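Side-chain contacts in plasmodesmata-located protein 8 (Arabidopsis thaliana, PDB 6GRF), which probably modulates cell-to-cell trafficking through plasmodesmata and carries a tandem pair of DUF26 (Gnk2-homologous) domains in its ectodomain: residues Y66-D71 against S75-C80; G188-L193 against A200-A205. One frame throughout, in Å; residues are numbered along the deposited sequence. Where two conformers were deposited one is given.

Contact 1: residues Y66-D71 against S75-C80; sequences YQCRDD and SDCSKC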
loop_
_atom_site.group_PDB
_atom_site.type_symbol
_atom_site.label_atom_id
_atom_site.label_comp_id
_atom_site.label_asym_id
_atom_site.label_seq_id
_atom_site.Cartn_x
_atom_site.Cartn_y
_atom_site.Cartn_z
ATOM N N TYR A 66 0.564 0.827 -9.380
ATOM C CA TYR A 66 1.669 0.884 -8.459
ATOM C C TYR A 66 1.643 2.256 -7.783
ATOM O O TYR A 66 1.122 3.222 -8.322
ATOM C CB TYR A 66 3.004 0.635 -9.165
ATOM C CG TYR A 66 3.436 1.763 -10.068
ATOM C CD1 TYR A 66 4.287 2.759 -9.620
ATOM C CD2 TYR A 66 2.978 1.844 -11.374
ATOM C CE1 TYR A 66 4.666 3.811 -10.439
ATOM C CE2 TYR A 66 3.354 2.888 -12.208
ATOM C CZ TYR A 66 4.199 3.878 -11.738
ATOM O OH TYR A 66 4.561 4.910 -12.553
ATOM N N GLN A 67 2.211 2.312 -6.576
ATOM C CA GLN A 67 2.364 3.557 -5.823
ATOM C C GLN A 67 3.718 3.484 -5.115
ATOM O O GLN A 67 3.906 2.600 -4.294
ATOM C CB GLN A 67 1.186 3.711 -4.855
ATOM C CG GLN A 67 1.268 4.942 -3.971
ATOM C CD GLN A 67 1.132 6.206 -4.787
ATOM O OE1 GLN A 67 2.094 6.946 -5.002
ATOM N NE2 GLN A 67 -0.070 6.478 -5.235
ATOM N N CYS A 68 4.649 4.370 -5.481
ATOM C CA CYS A 68 5.883 4.547 -4.725
ATOM C C CYS A 68 5.627 5.512 -3.564
ATOM O O CYS A 68 4.694 6.304 -3.599
ATOM C CB CYS A 68 7.012 5.098 -5.585
ATOM S SG CYS A 68 7.542 3.941 -6.873
ATOM N N ARG A 69 6.479 5.435 -2.540
ATOM C CA ARG A 69 6.498 6.457 -1.513
ATOM C C ARG A 69 6.723 7.807 -2.204
ATOM O O ARG A 69 7.697 7.979 -2.915
ATOM C CB ARG A 69 7.568 6.151 -0.463
ATOM C CG ARG A 69 7.036 5.400 0.748
ATOM C CD ARG A 69 8.124 5.063 1.756
ATOM N NE ARG A 69 8.700 6.229 2.404
ATOM C CZ ARG A 69 8.283 6.729 3.568
ATOM N NH1 ARG A 69 7.162 6.282 4.111
ATOM N NH2 ARG A 69 8.986 7.662 4.193
ATOM N N ASP A 70 5.793 8.741 -1.987
ATOM C CA ASP A 70 5.790 10.055 -2.636
ATOM C C ASP A 70 6.972 10.918 -2.173
ATOM O O ASP A 70 7.261 11.924 -2.800
ATOM C CB ASP A 70 4.485 10.809 -2.359
ATOM C CG ASP A 70 3.416 10.667 -3.429
ATOM O OD1 ASP A 70 3.778 10.641 -4.625
ATOM O OD2 ASP A 70 2.221 10.596 -3.059
ATOM N N ASP A 71 7.634 10.543 -1.072
ATOM C CA ASP A 71 8.760 11.326 -0.536
ATOM C C ASP A 71 10.102 10.752 -1.018
ATOM O O ASP A 71 11.135 11.000 -0.390
ATOM C CB ASP A 71 8.709 11.422 0.997
ATOM C CG ASP A 71 8.683 10.083 1.721
ATOM O OD1 ASP A 71 8.233 9.099 1.112
ATOM O OD2 ASP A 71 9.101 10.037 2.892
ATOM N N SER A 75 14.618 7.711 -9.462
ATOM C CA SER A 75 15.491 6.554 -9.629
ATOM C C SER A 75 15.241 5.524 -8.521
ATOM O O SER A 75 15.372 4.322 -8.757
ATOM C CB SER A 75 16.937 6.969 -9.666
ATOM O OG SER A 75 17.351 7.467 -8.404
ATOM N N ASP A 76 14.883 6.002 -7.321
ATOM C CA ASP A 76 14.599 5.130 -6.182
ATOM C C ASP A 76 13.257 4.416 -6.388
ATOM O O ASP A 76 13.102 3.254 -6.009
ATOM C CB ASP A 76 14.605 5.910 -4.867
ATOM C CG ASP A 76 15.999 6.232 -4.366
ATOM O OD1 ASP A 76 16.428 7.388 -4.539
ATOM O OD2 ASP A 76 16.641 5.328 -3.803
ATOM N N CYS A 77 12.288 5.130 -6.965
ATOM C CA CYS A 77 10.965 4.570 -7.240
ATOM C C CYS A 77 11.092 3.440 -8.282
ATOM O O CYS A 77 10.531 2.365 -8.087
ATOM C CB CYS A 77 9.996 5.684 -7.634
ATOM S SG CYS A 77 8.415 5.122 -8.313
ATOM N N SER A 78 11.888 3.662 -9.340
ATOM C CA SER A 78 12.136 2.667 -10.408
ATOM C C SER A 78 12.819 1.411 -9.859
ATOM O O SER A 78 12.424 0.297 -10.180
ATOM C CB SER A 78 12.953 3.254 -11.520
ATOM O OG SER A 78 12.233 4.290 -12.175
ATOM N N LYS A 79 13.860 1.602 -9.045
ATOM C CA LYS A 79 14.595 0.496 -8.444
ATOM C C LYS A 79 13.616 -0.393 -7.665
ATOM O O LYS A 79 13.609 -1.604 -7.825
ATOM C CB LYS A 79 15.700 1.022 -7.519
ATOM C CG LYS A 79 17.065 0.375 -7.703
ATOM C CD LYS A 79 17.994 1.174 -8.593
ATOM C CE LYS A 79 19.331 0.499 -8.794
ATOM N NZ LYS A 79 20.361 1.470 -9.222
ATOM N N CYS A 80 12.806 0.246 -6.809
ATOM C CA CYS A 80 11.841 -0.422 -5.936
ATOM C C CYS A 80 10.814 -1.194 -6.776
ATOM O O CYS A 80 10.423 -2.297 -6.422
ATOM C CB CYS A 80 11.112 0.587 -5.051
ATOM S SG CYS A 80 10.112 -0.159 -3.733
#
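The ring of Tyr66 lies beside the disulfide that joins Cys68 to Cys77 across residues 66-71 and 75-80. Its CE1 comes within 4.5 Å of Cys77 SG, so the ring borders the bond. Tyr66 OH is hydrogen-bonded to Ala42 and Ser38, which hold the far end of the ring.

The disulfide is part of the C-X8-C-X2-C signature of DUF26 domains, formed here by Cys68, Cys77 and Cys80. Cys68 SG and Cys77 SG are 2.1 Å apart. The bond ties the end of strand 62-68 to the first turns of helix 74-91. The two segments share little other surface, so the link is almost wholly covalent. The two cysteines reach it from different rotamers. Cys68 SG stands beside its own backbone N, opposite the carbonyl carbon (chi1 -66°). Cys77 SG instead extends opposite its backbone N (chi1 169°). This sends each sulfur toward the other segment and brings the CA atoms of Cys68 and Cys77 to 5.7 Å. Both residues are buried.

Cys80 lies one helical turn after Cys77 and bonds to Cys105, at the start of the adjacent strand 105-110. The helix is therefore stitched to two neighbouring strands of one sheet. Beyond Cys68 the chain leaves the strand and turns polar. Arg69 NH2 forms a salt bridge with Asp71 OD2 at 2.7 Å, and Arg69 also makes a cation-pi contact with Tyr167 of the second Gnk2-homologous region. This loop thus faces the other half of the tandem.

The disulfide itself has a positive torsion of 72° about its S-S bond, a right-handed twist, with Cys68 CB and Cys77 CB 3.7 Å apart.

Contact 2: residues G188-L193 against A200-A205; sequences GKLKNL and AEVYLA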
loop_
_atom_site.group_PDB
_atom_site.type_symbol
_atom_site.label_atom_id
_atom_site.label_comp_id
_atom_site.label_asym_id
_atom_site.label_seq_id
_atom_site.Cartn_x
_atom_site.Cartn_y
_atom_site.Cartn_z
ATOM N N GLY A 188 -8.651 4.477 12.940
ATOM C CA GLY A 188 -9.567 3.706 13.761
ATOM C C GLY A 188 -8.981 2.342 14.083
ATOM O O GLY A 188 -9.040 1.878 15.212
ATOM N N LYS A 189 -8.390 1.710 13.066
ATOM C CA LYS A 189 -7.850 0.374 13.186
ATOM C C LYS A 189 -6.591 0.382 14.056
ATOM O O LYS A 189 -6.385 -0.542 14.826
ATOM C CB LYS A 189 -7.508 -0.199 11.811
ATOM C CG LYS A 189 -8.702 -0.576 10.955
ATOM C CD LYS A 189 -9.488 -1.726 11.509
ATOM C CE LYS A 189 -10.370 -2.372 10.465
ATOM N NZ LYS A 189 -11.247 -3.388 11.094
ATOM N N LEU A 190 -5.737 1.394 13.873
ATOM C CA LEU A 190 -4.520 1.528 14.657
ATOM C C LEU A 190 -4.928 1.596 16.132
ATOM O O LEU A 190 -4.378 0.881 16.953
ATOM C CB LEU A 190 -3.708 2.758 14.218
ATOM C CG LEU A 190 -2.813 2.564 12.991
ATOM C CD1 LEU A 190 -2.345 3.891 12.416
ATOM C CD2 LEU A 190 -1.619 1.682 13.304
ATOM N N LYS A 191 -5.962 2.386 16.425
ATOM C CA LYS A 191 -6.409 2.590 17.796
ATOM C C LYS A 191 -7.004 1.290 18.347
ATOM O O LYS A 191 -6.758 0.945 19.484
ATOM C CB LYS A 191 -7.426 3.729 17.881
ATOM C CG LYS A 191 -6.864 5.131 17.682
ATOM C CD LYS A 191 -7.948 6.135 17.357
ATOM C CE LYS A 191 -7.422 7.455 16.836
ATOM N NZ LYS A 191 -6.992 8.351 17.938
ATOM N N ASN A 192 -7.777 0.564 17.535
ATOM C CA ASN A 192 -8.646 -0.482 18.080
ATOM C C ASN A 192 -7.908 -1.832 18.102
ATOM O O ASN A 192 -8.173 -2.648 18.982
ATOM C CB ASN A 192 -10.030 -0.430 17.417
ATOM C CG ASN A 192 -10.851 0.751 17.927
ATOM O OD1 ASN A 192 -11.350 0.739 19.060
ATOM N ND2 ASN A 192 -10.957 1.812 17.133
ATOM N N LEU A 193 -6.927 -2.032 17.212
ATOM C CA LEU A 193 -6.144 -3.290 17.170
ATOM C C LEU A 193 -4.836 -3.183 17.972
ATOM O O LEU A 193 -4.341 -4.192 18.471
ATOM C CB LEU A 193 -5.843 -3.647 15.712
ATOM C CG LEU A 193 -7.059 -3.863 14.807
ATOM C CD1 LEU A 193 -6.620 -4.056 13.360
ATOM C CD2 LEU A 193 -7.893 -5.046 15.269
ATOM N N ALA A 200 2.980 1.027 15.581
ATOM C CA ALA A 200 2.112 0.126 14.842
ATOM C C ALA A 200 1.938 0.606 13.400
ATOM O O ALA A 200 2.202 1.750 13.097
ATOM C CB ALA A 200 0.785 0.026 15.537
ATOM N N GLU A 201 1.470 -0.300 12.534
ATOM C CA GLU A 201 1.187 -0.001 11.130
ATOM C C GLU A 201 -0.094 -0.735 10.719
ATOM O O GLU A 201 -0.316 -1.859 11.117
ATOM C CB GLU A 201 2.391 -0.334 10.241
ATOM C CG GLU A 201 3.047 -1.690 10.489
ATOM C CD GLU A 201 4.273 -1.986 9.615
ATOM O OE1 GLU A 201 4.801 -1.026 8.983
ATOM O OE2 GLU A 201 4.710 -3.175 9.546
ATOM N N VAL A 202 -0.949 -0.044 9.962
ATOM C CA VAL A 202 -2.127 -0.630 9.357
ATOM C C VAL A 202 -2.145 -0.317 7.856
ATOM O O VAL A 202 -2.025 0.847 7.433
ATOM C CB VAL A 202 -3.409 -0.136 10.044
ATOM C CG1 VAL A 202 -4.636 -0.350 9.174
ATOM C CG2 VAL A 202 -3.581 -0.805 11.393
ATOM N N TYR A 203 -2.319 -1.376 7.058
ATOM C CA TYR A 203 -2.385 -1.280 5.613
ATOM C C TYR A 203 -3.765 -1.751 5.156
ATOM O O TYR A 203 -4.135 -2.889 5.402
ATOM C CB TYR A 203 -1.295 -2.125 4.963
ATOM C CG TYR A 203 0.105 -1.667 5.265
ATOM C CD1 TYR A 203 0.786 -0.841 4.392
ATOM C CD2 TYR A 203 0.751 -2.066 6.420
ATOM C CE1 TYR A 203 2.072 -0.411 4.664
ATOM C CE2 TYR A 203 2.034 -1.643 6.710
ATOM C CZ TYR A 203 2.691 -0.806 5.832
ATOM O OH TYR A 203 3.955 -0.393 6.102
ATOM N N LEU A 204 -4.519 -0.839 4.542
ATOM C CA LEU A 204 -5.780 -1.169 3.917
ATOM C C LEU A 204 -5.551 -1.283 2.410
ATOM O O LEU A 204 -4.452 -1.060 1.931
ATOM C CB LEU A 204 -6.807 -0.086 4.250
ATOM C CG LEU A 204 -6.954 0.234 5.736
ATOM C CD1 LEU A 204 -8.118 1.180 5.956
ATOM C CD2 LEU A 204 -7.128 -1.037 6.556
ATOM N N ALA A 205 -6.609 -1.641 1.680
ATOM C CA ALA A 205 -6.525 -1.867 0.235
ATOM C C ALA A 205 -5.975 -0.632 -0.498
ATOM O O ALA A 205 -5.186 -0.791 -1.425
ATOM C CB ALA A 205 -7.879 -2.270 -0.296
#
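Two torsions of Leu190, chi1 -82° and chi2 165°, together swing the end of its side chain to Val202. They extend CD1 and turn CD2 to the strand. The CB of Val202 faces the helix, with CG1 opposite the backbone N and CG2 next to that N.

CG2 of Val202 packs alongside Leu190, 3.7 Å from its CD2. Both Val202 methyls border the root of the Lys189 chain, CG1 at 3.9 Å from Lys189 CB. Leu190 CD2 also rests on Ala200 CB, again at 3.7 Å, and so bridges two residues whose CB atoms face the helix. The Leu190 and Val202 side chains run antiparallel as they pass, touching along their flanks. Lys189 adds only its first carbons, since its chain bends and leads the amine away.

This is helix-on-sheet packing, built from small and branched apolar groups. The CA atoms of Leu190 and Val202 are 6.2 Å apart, a close approach. In the last turn of the helix, Asn192 grips Gly188 O twice. Asn192 ND2 reaches it at 2.7 Å and Asn192 N at 3.0 Å, from opposite faces of the carbonyl plane. Across the strand, CB of Glu201 faces away from the helix. Tyr203 OH donates a hydrogen bond to Glu201 OE1 at 3.1 Å, arriving from above the carboxylate plane.

The local axes of helix 188-193 and strand 200-204 pass at 8.2 Å, with 131° between their directions. Strand 199-204 lies between strands 122-127 and 207-213 in the sheet of the second Gnk2-homologous region. Leu190 also touches Ala209 on strand 207-213, and Leu193 touches Lys125 on strand 122-127, so the last turns of helix 176-193 lie over three strands.

How the contacts relate
Contacts 1 and 2 lie in different Gnk2-homologous regions, on opposite sides of the chain's centre, with their centres about 23 Å apart. Each joins the long second helix of its region to a strand of its own five-stranded antiparallel sheet. The touching cysteines of contact 1 are buried. Contact 2 has a buried core too, with a partly exposed lysine beside it. Their chemistry differs with position. Contact 1 binds the start of the helix to the strand just before it by a covalent link. Contact 2 packs the end of the helix on the strand just after it by apolar contact alone.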